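Local coordinates for protein fanconi-associated nuclease 1 homolog (Pseudomonas aeruginosa, PDB 5Y7Q) that belongs to the FAN1 family of nucleases, carries a VRR-NUC domain and is bound to DNA in this structure, at residues S413-L418 and R514-I519; L418-I423 and F479-P484; S437-L442 and Q449-L454. All coordinates share one frame; numbering follows the deposited sequence.

Contact 1 of 3, residues S413-L418 and R514-I519; sequences SLFGLL and RLLEDI
Phe415 and Leu515 mark the closest approach of the two backbones, their CA atoms 8.8 Å apart, so that side chains alone bridge the gap. Residues 413-418 are the last turns of helix 409-418. Residues 514-519 take in the end of helix 505-517, the break at Asp518 and the first residue of helix 519-522; Asp518 is the N-cap of that short helix, with OD1 bonded to the backbone N of Gly521. The contact is apolar and rests on one aromatic ring. Phe415 holds CG anti to its own backbone N (chi1 168°), which carries the ring across to two leucines. Leu515 brings a single methyl obliquely to the ring, CD2 lying 3.7 Å from Phe415 CD2. Leu516 meets the far end: its CD2 is 3.7 Å from Phe415 CZ, its CG touches CZ and CE1, and the two side chains stand at about a right angle. The ring thus has a separate leucine against its near and far parts, and all three residues are buried. Phe485 and Phe512 add edge-to-face contacts to Phe415, making an aromatic cluster where helix 409-418 meets helix 505-517 and the loop that carries Phe485, while Leu417 packs on helix 467-478 and Arg514 reaches helix 553-564.

Contact 2 of 3, residues L418-I423 and F479-P484; sequences LCWEAI and FGLQSP. With nucleotides of chain D.
Trp420 reaches Leu481 and Ser483 with the six-membered end of its indole. From CB, the side chain sets CG anti to the backbone N (chi1 -171°), and the ring runs out from helix 420-423 toward the loop 479-484. On the five-membered ring, NE1 is hydrogen-bonded to Glu222 OE2, a bond that helps fix the rotation of the indole. Farther out, CZ2 meets Leu481 CD1 at 3.9 Å. The outermost carbon, CH2, lies 3.9 Å from Leu481 CB, which sits at the ring edge near its plane, and CZ3 comes 3.5 Å from Ser483 CB. Ser483 turns its hydroxyl to the backbone N of Val486, so it offers the indole chiefly its CB. One turn on from Trp420, Ile423 CG2 rests 4.1 Å from Pro484 CG, the two side chains sliding past each other in opposite directions. Gln482 points its CB away from the helix; its NE2 lies 2.5 Å from O4 of DT12 of chain D, a weak, strongly bent hydrogen bond (118°) whose short length is doubtful at this resolution. This loop of the VRR-NUC family region is thus packed on helix 420-423 on one side and lies beside the bound DNA on the other.

Contact 3 of 3, residues S437-L442 and Q449-L454; sequences SAPADL and QRRAAL
Asp441 and Arg451 form a salt bridge in which NH1 of the arginine is the atom gripped, lying 2.8 Å from Asp441 OD2 and 3.2 Å from Asp441 OD1. Both carboxylate oxygens thus face one nitrogen, and the carboxylate and guanidinium planes are turned 42° apart, so this is not the flat, two-nitrogen pairing of a bidentate bridge. Asp441 reaches it with CG set between its backbone N and carbonyl carbon (chi1 58°). The arginine chain bends at chi2 and chi3 on its way to the loop. Its other terminal nitrogen, NH2, passes 3.5 Å from Pro439 CB and a little farther from Pro439 CG, so the proline ring packs against the guanidinium obliquely. NE and NH2 are used as well: they bond to the carbonyl oxygens of Ala422 and Ile423. With every guanidinium nitrogen engaged, the charge of this buried residue is probably well compensated, and Arg450 NE, 5.1 Å from Asp441 OD2, may add a weaker attraction. Phe447 covers Pro439 and Asp441 from helix 447-450. Arg451, at the junction of helices 447-450 and 452-460, thus uses a salt bridge and two bonds to main-chain carbonyls to join the loop 437-442 to the C-terminal end of helix 420-423.

How the contacts relate
From the N terminus, the chain first enters contact 1 at helix 409-418, which leads straight into helix 420-423 and contact 2; Leu418 belongs to both. It then runs through the loop 437-442 to residues 449-454, where contact 3 closes the shortest loop. Contact 2 closes next, at 479-484, and contact 1 last, at 514-519, so the three are nested without crossing. Ile423 CD1 packs on Phe415 CE2 between contacts 1 and 2, Leu442 CD1 meets Ile519 CD1 between contacts 3 and 1, and Pro484 lies against Ser437 between contacts 2 and 3. Contacts 1 and 2 tie the helices after strand 402-405 to the VRR-NUC family region, while contact 3 ties the loop 437-442 to the helices that follow it.

Contact 1 of 3, residues S413-L418 and R514-I519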
loop_
_atom_site.group_PDB
_atom_site.type_symbol
_atom_site.label_atom_id
_atom_site.label_comp_id
_atom_site.label_asym_id
_atom_site.label_seq_id
_atom_site.Cartn_x
_atom_site.Cartn_y
_atom_site.Cartn_z
ATOM N N SER A 413 11.274 -6.913 -13.082
ATOM C CA SER A 413 11.413 -5.879 -14.097
ATOM C C SER A 413 11.343 -6.474 -15.490
ATOM O O SER A 413 10.549 -6.032 -16.320
ATOM C CB SER A 413 12.709 -5.114 -13.893
ATOM O OG SER A 413 12.575 -4.274 -12.760
ATOM N N LEU A 414 12.158 -7.493 -15.765
ATOM C CA LEU A 414 12.119 -8.124 -17.079
ATOM C C LEU A 414 10.700 -8.544 -17.441
ATOM O O LEU A 414 10.272 -8.401 -18.595
ATOM C CB LEU A 414 13.073 -9.321 -17.105
ATOM C CG LEU A 414 14.544 -8.940 -16.973
ATOM C CD1 LEU A 414 15.374 -10.163 -16.735
ATOM C CD2 LEU A 414 14.996 -8.236 -18.215
ATOM N N PHE A 415 9.942 -9.033 -16.457
ATOM C CA PHE A 415 8.555 -9.404 -16.724
ATOM C C PHE A 415 7.716 -8.184 -17.086
ATOM O O PHE A 415 6.940 -8.205 -18.052
ATOM C CB PHE A 415 7.958 -10.099 -15.515
ATOM C CG PHE A 415 6.481 -10.252 -15.595
ATOM C CD1 PHE A 415 5.916 -11.150 -16.490
ATOM C CD2 PHE A 415 5.651 -9.509 -14.779
ATOM C CE1 PHE A 415 4.537 -11.309 -16.568
ATOM C CE2 PHE A 415 4.275 -9.652 -14.851
ATOM C CZ PHE A 415 3.714 -10.558 -15.750
ATOM N N GLY A 416 7.855 -7.108 -16.321
ATOM C CA GLY A 416 7.032 -5.948 -16.567
ATOM C C GLY A 416 7.381 -5.261 -17.864
ATOM O O GLY A 416 6.515 -4.650 -18.503
ATOM N N LEU A 417 8.647 -5.352 -18.273
ATOM C CA LEU A 417 9.044 -4.806 -19.558
ATOM C C LEU A 417 8.465 -5.628 -20.697
ATOM O O LEU A 417 7.872 -5.077 -21.637
ATOM C CB LEU A 417 10.564 -4.735 -19.645
ATOM C CG LEU A 417 11.019 -3.525 -18.825
ATOM C CD1 LEU A 417 12.528 -3.583 -18.601
ATOM C CD2 LEU A 417 10.576 -2.184 -19.496
ATOM N N LEU A 418 8.628 -6.951 -20.645
ATOM C CA LEU A 418 8.123 -7.745 -21.762
ATOM C C LEU A 418 6.614 -7.600 -21.864
ATOM O O LEU A 418 6.069 -7.322 -22.945
ATOM C CB LEU A 418 8.523 -9.214 -21.606
ATOM C CG LEU A 418 8.181 -10.164 -22.740
ATOM C CD1 LEU A 418 8.660 -9.635 -24.109
ATOM C CD2 LEU A 418 8.795 -11.527 -22.425
ATOM N N ARG A 514 5.397 -18.393 -13.152
ATOM C CA ARG A 514 5.192 -18.539 -11.711
ATOM C C ARG A 514 4.642 -17.254 -11.100
ATOM O O ARG A 514 3.733 -17.295 -10.260
ATOM C CB ARG A 514 6.489 -18.945 -11.008
ATOM C CG ARG A 514 6.286 -19.340 -9.539
ATOM C CD ARG A 514 7.581 -19.776 -8.869
ATOM N NE ARG A 514 7.705 -19.246 -7.512
ATOM C CZ ARG A 514 7.341 -19.892 -6.406
ATOM N NH1 ARG A 514 6.812 -21.121 -6.473
ATOM N NH2 ARG A 514 7.507 -19.293 -5.227
ATOM N N LEU A 515 5.183 -16.104 -11.510
ATOM C CA LEU A 515 4.675 -14.824 -11.027
ATOM C C LEU A 515 3.208 -14.629 -11.403
ATOM O O LEU A 515 2.371 -14.313 -10.543
ATOM C CB LEU A 515 5.537 -13.695 -11.584
ATOM C CG LEU A 515 5.153 -12.298 -11.122
ATOM C CD1 LEU A 515 4.966 -12.260 -9.599
ATOM C CD2 LEU A 515 6.228 -11.336 -11.567
ATOM N N LEU A 516 2.878 -14.829 -12.688
ATOM C CA LEU A 516 1.490 -14.684 -13.133
ATOM C C LEU A 516 0.543 -15.561 -12.334
ATOM O O LEU A 516 -0.579 -15.143 -12.026
ATOM C CB LEU A 516 1.350 -15.026 -14.614
ATOM C CG LEU A 516 1.527 -13.866 -15.590
ATOM C CD1 LEU A 516 1.166 -14.342 -16.995
ATOM C CD2 LEU A 516 0.711 -12.636 -15.189
ATOM N N GLU A 517 0.967 -16.791 -12.014
ATOM C CA GLU A 517 0.065 -17.739 -11.359
ATOM C C GLU A 517 -0.511 -17.151 -10.073
ATOM O O GLU A 517 -1.734 -17.122 -9.889
ATOM C CB GLU A 517 0.788 -19.065 -11.092
ATOM C CG GLU A 517 0.829 -20.018 -12.296
ATOM C CD GLU A 517 -0.443 -20.868 -12.444
ATOM O OE1 GLU A 517 -0.454 -22.026 -11.959
ATOM O OE2 GLU A 517 -1.435 -20.380 -13.040
ATOM N N ASP A 518 0.348 -16.694 -9.164
ATOM C CA ASP A 518 -0.077 -15.910 -8.006
ATOM C C ASP A 518 0.833 -14.692 -7.940
ATOM O O ASP A 518 1.926 -14.769 -7.381
ATOM C CB ASP A 518 0.019 -16.750 -6.728
ATOM C CG ASP A 518 -0.417 -15.995 -5.468
ATOM O OD1 ASP A 518 -0.675 -14.773 -5.544
ATOM O OD2 ASP A 518 -0.491 -16.638 -4.389
ATOM N N ILE A 519 0.344 -13.540 -8.373
ATOM C CA ILE A 519 1.163 -12.329 -8.362
ATOM C C ILE A 519 1.522 -11.911 -6.936
ATOM O O ILE A 519 2.714 -11.758 -6.641
ATOM C CB ILE A 519 0.472 -11.192 -9.134
ATOM C CG1 ILE A 519 0.643 -11.413 -10.636
ATOM C CG2 ILE A 519 1.009 -9.840 -8.699
ATOM C CD1 ILE A 519 0.122 -10.298 -11.485
#

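Contact 2 of 3, residues L418-I423 and F479-P484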
loop_
_atom_site.group_PDB
_atom_site.type_symbol
_atom_site.label_atom_id
_atom_site.label_comp_id
_atom_site.label_asym_id
_atom_site.label_seq_id
_atom_site.Cartn_x
_atom_site.Cartn_y
_atom_site.Cartn_z
ATOM N N LEU A 418 8.628 -6.951 -20.645
ATOM C CA LEU A 418 8.123 -7.745 -21.762
ATOM C C LEU A 418 6.614 -7.600 -21.864
ATOM O O LEU A 418 6.069 -7.322 -22.945
ATOM C CB LEU A 418 8.523 -9.214 -21.606
ATOM C CG LEU A 418 8.181 -10.164 -22.740
ATOM C CD1 LEU A 418 8.660 -9.635 -24.109
ATOM C CD2 LEU A 418 8.795 -11.527 -22.425
ATOM N N CYS A 419 5.937 -7.705 -20.726
ATOM C CA CYS A 419 4.493 -7.820 -20.676
ATOM C C CYS A 419 3.797 -6.487 -20.495
ATOM O O CYS A 419 2.590 -6.466 -20.243
ATOM C CB CYS A 419 4.103 -8.801 -19.584
ATOM S SG CYS A 419 4.482 -10.461 -20.114
ATOM N N TRP A 420 4.546 -5.389 -20.589
ATOM C CA TRP A 420 4.004 -4.042 -20.431
ATOM C C TRP A 420 2.702 -3.820 -21.201
ATOM O O TRP A 420 1.737 -3.266 -20.663
ATOM C CB TRP A 420 5.050 -3.046 -20.901
ATOM C CG TRP A 420 4.711 -1.672 -20.609
ATOM C CD1 TRP A 420 3.928 -0.846 -21.355
ATOM C CD2 TRP A 420 5.166 -0.909 -19.493
ATOM N NE1 TRP A 420 3.856 0.396 -20.761
ATOM C CE2 TRP A 420 4.610 0.381 -19.616
ATOM C CE3 TRP A 420 5.981 -1.191 -18.399
ATOM C CZ2 TRP A 420 4.847 1.390 -18.678
ATOM C CZ3 TRP A 420 6.214 -0.180 -17.456
ATOM C CH2 TRP A 420 5.653 1.087 -17.607
ATOM N N GLU A 421 2.668 -4.223 -22.474
ATOM C CA GLU A 421 1.516 -3.915 -23.308
ATOM C C GLU A 421 0.281 -4.686 -22.883
ATOM O O GLU A 421 -0.838 -4.237 -23.159
ATOM C CB GLU A 421 1.839 -4.177 -24.781
ATOM C CG GLU A 421 2.080 -2.899 -25.580
ATOM C CD GLU A 421 3.548 -2.659 -25.916
ATOM O OE1 GLU A 421 4.212 -3.604 -26.401
ATOM O OE2 GLU A 421 4.027 -1.519 -25.703
ATOM N N ALA A 422 0.452 -5.832 -22.224
ATOM C CA ALA A 422 -0.688 -6.528 -21.632
ATOM C C ALA A 422 -1.055 -5.974 -20.260
ATOM O O ALA A 422 -2.237 -5.947 -19.891
ATOM C CB ALA A 422 -0.398 -8.015 -21.515
ATOM N N ILE A 423 -0.056 -5.580 -19.468
ATOM C CA ILE A 423 -0.338 -5.119 -18.118
ATOM C C ILE A 423 -1.167 -3.846 -18.161
ATOM O O ILE A 423 -2.088 -3.663 -17.355
ATOM C CB ILE A 423 0.992 -4.957 -17.362
ATOM C CG1 ILE A 423 1.576 -6.339 -17.080
ATOM C CG2 ILE A 423 0.822 -4.188 -16.064
ATOM C CD1 ILE A 423 2.997 -6.275 -16.615
ATOM N N PHE A 479 10.777 4.383 -19.875
ATOM C CA PHE A 479 11.622 4.684 -18.723
ATOM C C PHE A 479 10.979 5.716 -17.799
ATOM O O PHE A 479 10.530 6.780 -18.234
ATOM C CB PHE A 479 12.998 5.183 -19.157
ATOM C CG PHE A 479 14.044 4.996 -18.095
ATOM C CD1 PHE A 479 14.845 3.853 -18.086
ATOM C CD2 PHE A 479 14.188 5.922 -17.073
ATOM C CE1 PHE A 479 15.787 3.659 -17.098
ATOM C CE2 PHE A 479 15.119 5.736 -16.074
ATOM C CZ PHE A 479 15.924 4.606 -16.085
ATOM N N GLY A 480 10.930 5.377 -16.515
ATOM C CA GLY A 480 10.471 6.277 -15.488
ATOM C C GLY A 480 8.992 6.203 -15.189
ATOM O O GLY A 480 8.558 6.725 -14.150
ATOM N N LEU A 481 8.207 5.593 -16.080
ATOM C CA LEU A 481 6.770 5.491 -15.884
ATOM C C LEU A 481 6.476 4.607 -14.681
ATOM O O LEU A 481 7.112 3.579 -14.490
ATOM C CB LEU A 481 6.099 4.926 -17.138
ATOM C CG LEU A 481 6.026 5.832 -18.369
ATOM C CD1 LEU A 481 5.130 5.207 -19.402
ATOM C CD2 LEU A 481 5.509 7.202 -18.015
ATOM N N GLN A 482 5.531 5.020 -13.843
ATOM C CA GLN A 482 5.174 4.213 -12.681
ATOM C C GLN A 482 4.445 2.950 -13.108
ATOM O O GLN A 482 3.530 3.004 -13.940
ATOM C CB GLN A 482 4.314 5.023 -11.727
ATOM C CG GLN A 482 4.988 6.289 -11.336
ATOM C CD GLN A 482 5.267 6.342 -9.881
ATOM O OE1 GLN A 482 5.802 5.392 -9.304
ATOM N NE2 GLN A 482 4.910 7.464 -9.256
ATOM N N SER A 483 4.877 1.812 -12.564
ATOM C CA SER A 483 4.360 0.500 -12.934
ATOM C C SER A 483 4.428 -0.411 -11.725
ATOM O O SER A 483 5.193 -0.160 -10.785
ATOM C CB SER A 483 5.156 -0.117 -14.089
ATOM O OG SER A 483 6.423 -0.553 -13.607
ATOM N N PRO A 484 3.648 -1.481 -11.710
ATOM C CA PRO A 484 3.782 -2.433 -10.595
ATOM C C PRO A 484 5.118 -3.187 -10.555
ATOM O O PRO A 484 5.649 -3.415 -9.457
ATOM C CB PRO A 484 2.589 -3.377 -10.818
ATOM C CG PRO A 484 2.300 -3.284 -12.310
ATOM C CD PRO A 484 2.616 -1.877 -12.691
ATOM P P DT D 12 2.897 8.684 0.511
ATOM O OP1 DT D 12 2.745 8.875 1.975
ATOM O OP2 DT D 12 2.361 9.716 -0.410
ATOM O "O5'" DT D 12 4.457 8.455 0.162
ATOM C "C5'" DT D 12 4.949 8.609 -1.195
ATOM C "C4'" DT D 12 6.374 8.058 -1.347
ATOM O "O4'" DT D 12 6.339 6.763 -2.030
ATOM C "C3'" DT D 12 7.327 8.920 -2.183
ATOM O "O3'" DT D 12 8.097 9.751 -1.337
ATOM C "C2'" DT D 12 8.186 7.867 -2.868
ATOM C "C1'" DT D 12 7.129 6.836 -3.198
ATOM N N1 DT D 12 6.226 7.247 -4.313
ATOM C C2 DT D 12 6.749 7.771 -5.491
ATOM O O2 DT D 12 7.941 7.919 -5.706
ATOM N N3 DT D 12 5.809 8.109 -6.424
ATOM C C4 DT D 12 4.435 7.993 -6.309
ATOM O O4 DT D 12 3.671 8.327 -7.205
ATOM C C5 DT D 12 3.971 7.453 -5.064
ATOM C C6 DT D 12 4.862 7.101 -4.143
#

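Contact 3 of 3, residues S437-L442 and Q449-L454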
loop_
_atom_site.group_PDB
_atom_site.type_symbol
_atom_site.label_atom_id
_atom_site.label_comp_id
_atom_site.label_asym_id
_atom_site.label_seq_id
_atom_site.Cartn_x
_atom_site.Cartn_y
_atom_site.Cartn_z
ATOM N N SER A 437 -1.050 3.620 -11.229
ATOM C CA SER A 437 0.248 2.984 -11.418
ATOM C C SER A 437 0.125 1.532 -11.901
ATOM O O SER A 437 1.045 1.039 -12.550
ATOM C CB SER A 437 1.073 3.079 -10.135
ATOM O OG SER A 437 0.692 2.068 -9.238
ATOM N N ALA A 438 -1.016 0.886 -11.671
ATOM C CA ALA A 438 -1.357 -0.469 -12.075
ATOM C C ALA A 438 -2.831 -0.536 -12.435
ATOM O O ALA A 438 -3.624 0.291 -11.974
ATOM C CB ALA A 438 -1.089 -1.454 -10.932
ATOM N N PRO A 439 -3.244 -1.528 -13.220
ATOM C CA PRO A 439 -4.677 -1.748 -13.416
ATOM C C PRO A 439 -5.360 -2.102 -12.105
ATOM O O PRO A 439 -4.744 -2.602 -11.166
ATOM C CB PRO A 439 -4.723 -2.925 -14.389
ATOM C CG PRO A 439 -3.456 -3.653 -14.128
ATOM C CD PRO A 439 -2.449 -2.551 -13.928
ATOM N N ALA A 440 -6.669 -1.848 -12.054
ATOM C CA ALA A 440 -7.409 -2.100 -10.825
ATOM C C ALA A 440 -7.555 -3.592 -10.550
ATOM O O ALA A 440 -7.519 -4.010 -9.387
ATOM C CB ALA A 440 -8.775 -1.423 -10.901
ATOM N N ASP A 441 -7.671 -4.410 -11.597
ATOM C CA ASP A 441 -7.893 -5.843 -11.449
ATOM C C ASP A 441 -6.601 -6.639 -11.255
ATOM O O ASP A 441 -6.660 -7.872 -11.207
ATOM C CB ASP A 441 -8.687 -6.403 -12.642
ATOM C CG ASP A 441 -8.009 -6.166 -13.984
ATOM O OD1 ASP A 441 -7.534 -5.041 -14.226
ATOM O OD2 ASP A 441 -7.967 -7.105 -14.808
ATOM N N LEU A 442 -5.448 -5.965 -11.121
ATOM C CA LEU A 442 -4.156 -6.655 -11.085
ATOM C C LEU A 442 -4.134 -7.834 -10.122
ATOM O O LEU A 442 -3.460 -8.838 -10.393
ATOM C CB LEU A 442 -3.039 -5.679 -10.699
ATOM C CG LEU A 442 -1.637 -6.261 -10.524
ATOM C CD1 LEU A 442 -1.126 -6.864 -11.826
ATOM C CD2 LEU A 442 -0.670 -5.215 -10.017
ATOM N N GLN A 449 -6.755 -14.239 -17.286
ATOM C CA GLN A 449 -7.757 -14.681 -18.257
ATOM C C GLN A 449 -8.298 -13.503 -19.059
ATOM O O GLN A 449 -8.354 -13.562 -20.292
ATOM C CB GLN A 449 -8.902 -15.430 -17.568
ATOM C CG GLN A 449 -9.722 -16.308 -18.528
ATOM C CD GLN A 449 -11.183 -16.443 -18.115
ATOM O OE1 GLN A 449 -11.616 -15.864 -17.115
ATOM N NE2 GLN A 449 -11.954 -17.200 -18.897
ATOM N N ARG A 450 -8.696 -12.421 -18.371
ATOM C CA ARG A 450 -9.236 -11.244 -19.053
ATOM C C ARG A 450 -8.301 -10.797 -20.169
ATOM O O ARG A 450 -8.742 -10.296 -21.210
ATOM C CB ARG A 450 -9.449 -10.083 -18.059
ATOM C CG ARG A 450 -10.488 -10.268 -16.927
ATOM C CD ARG A 450 -11.923 -9.945 -17.364
ATOM N NE ARG A 450 -12.331 -8.562 -17.099
ATOM C CZ ARG A 450 -13.433 -7.993 -17.602
ATOM N NH1 ARG A 450 -14.237 -8.684 -18.407
ATOM N NH2 ARG A 450 -13.729 -6.730 -17.304
ATOM N N ARG A 451 -7.000 -10.947 -19.941
ATOM C CA ARG A 451 -5.942 -10.481 -20.822
ATOM C C ARG A 451 -5.331 -11.580 -21.670
ATOM O O ARG A 451 -4.361 -11.311 -22.386
ATOM C CB ARG A 451 -4.867 -9.774 -19.998
ATOM C CG ARG A 451 -5.331 -8.398 -19.548
ATOM C CD ARG A 451 -4.896 -8.074 -18.156
ATOM N NE ARG A 451 -4.622 -6.649 -18.043
ATOM C CZ ARG A 451 -5.471 -5.764 -17.536
ATOM N NH1 ARG A 451 -6.649 -6.173 -17.085
ATOM N NH2 ARG A 451 -5.133 -4.472 -17.477
ATOM N N ALA A 452 -5.902 -12.792 -21.634
ATOM C CA ALA A 452 -5.220 -14.034 -22.006
ATOM C C ALA A 452 -4.344 -13.903 -23.247
ATOM O O ALA A 452 -3.118 -14.058 -23.170
ATOM C CB ALA A 452 -6.255 -15.147 -22.211
ATOM N N ALA A 453 -4.956 -13.607 -24.395
ATOM C CA ALA A 453 -4.204 -13.541 -25.643
ATOM C C ALA A 453 -2.948 -12.687 -25.496
ATOM O O ALA A 453 -1.824 -13.160 -25.723
ATOM C CB ALA A 453 -5.092 -13.000 -26.762
ATOM N N LEU A 454 -3.122 -11.436 -25.056
ATOM C CA LEU A 454 -2.012 -10.485 -25.043
ATOM C C LEU A 454 -0.833 -10.990 -24.227
ATOM O O LEU A 454 0.306 -10.565 -24.462
ATOM C CB LEU A 454 -2.474 -9.131 -24.501
ATOM C CG LEU A 454 -2.977 -8.110 -25.522
ATOM C CD1 LEU A 454 -4.373 -8.479 -26.066
ATOM C CD2 LEU A 454 -2.959 -6.711 -24.922
#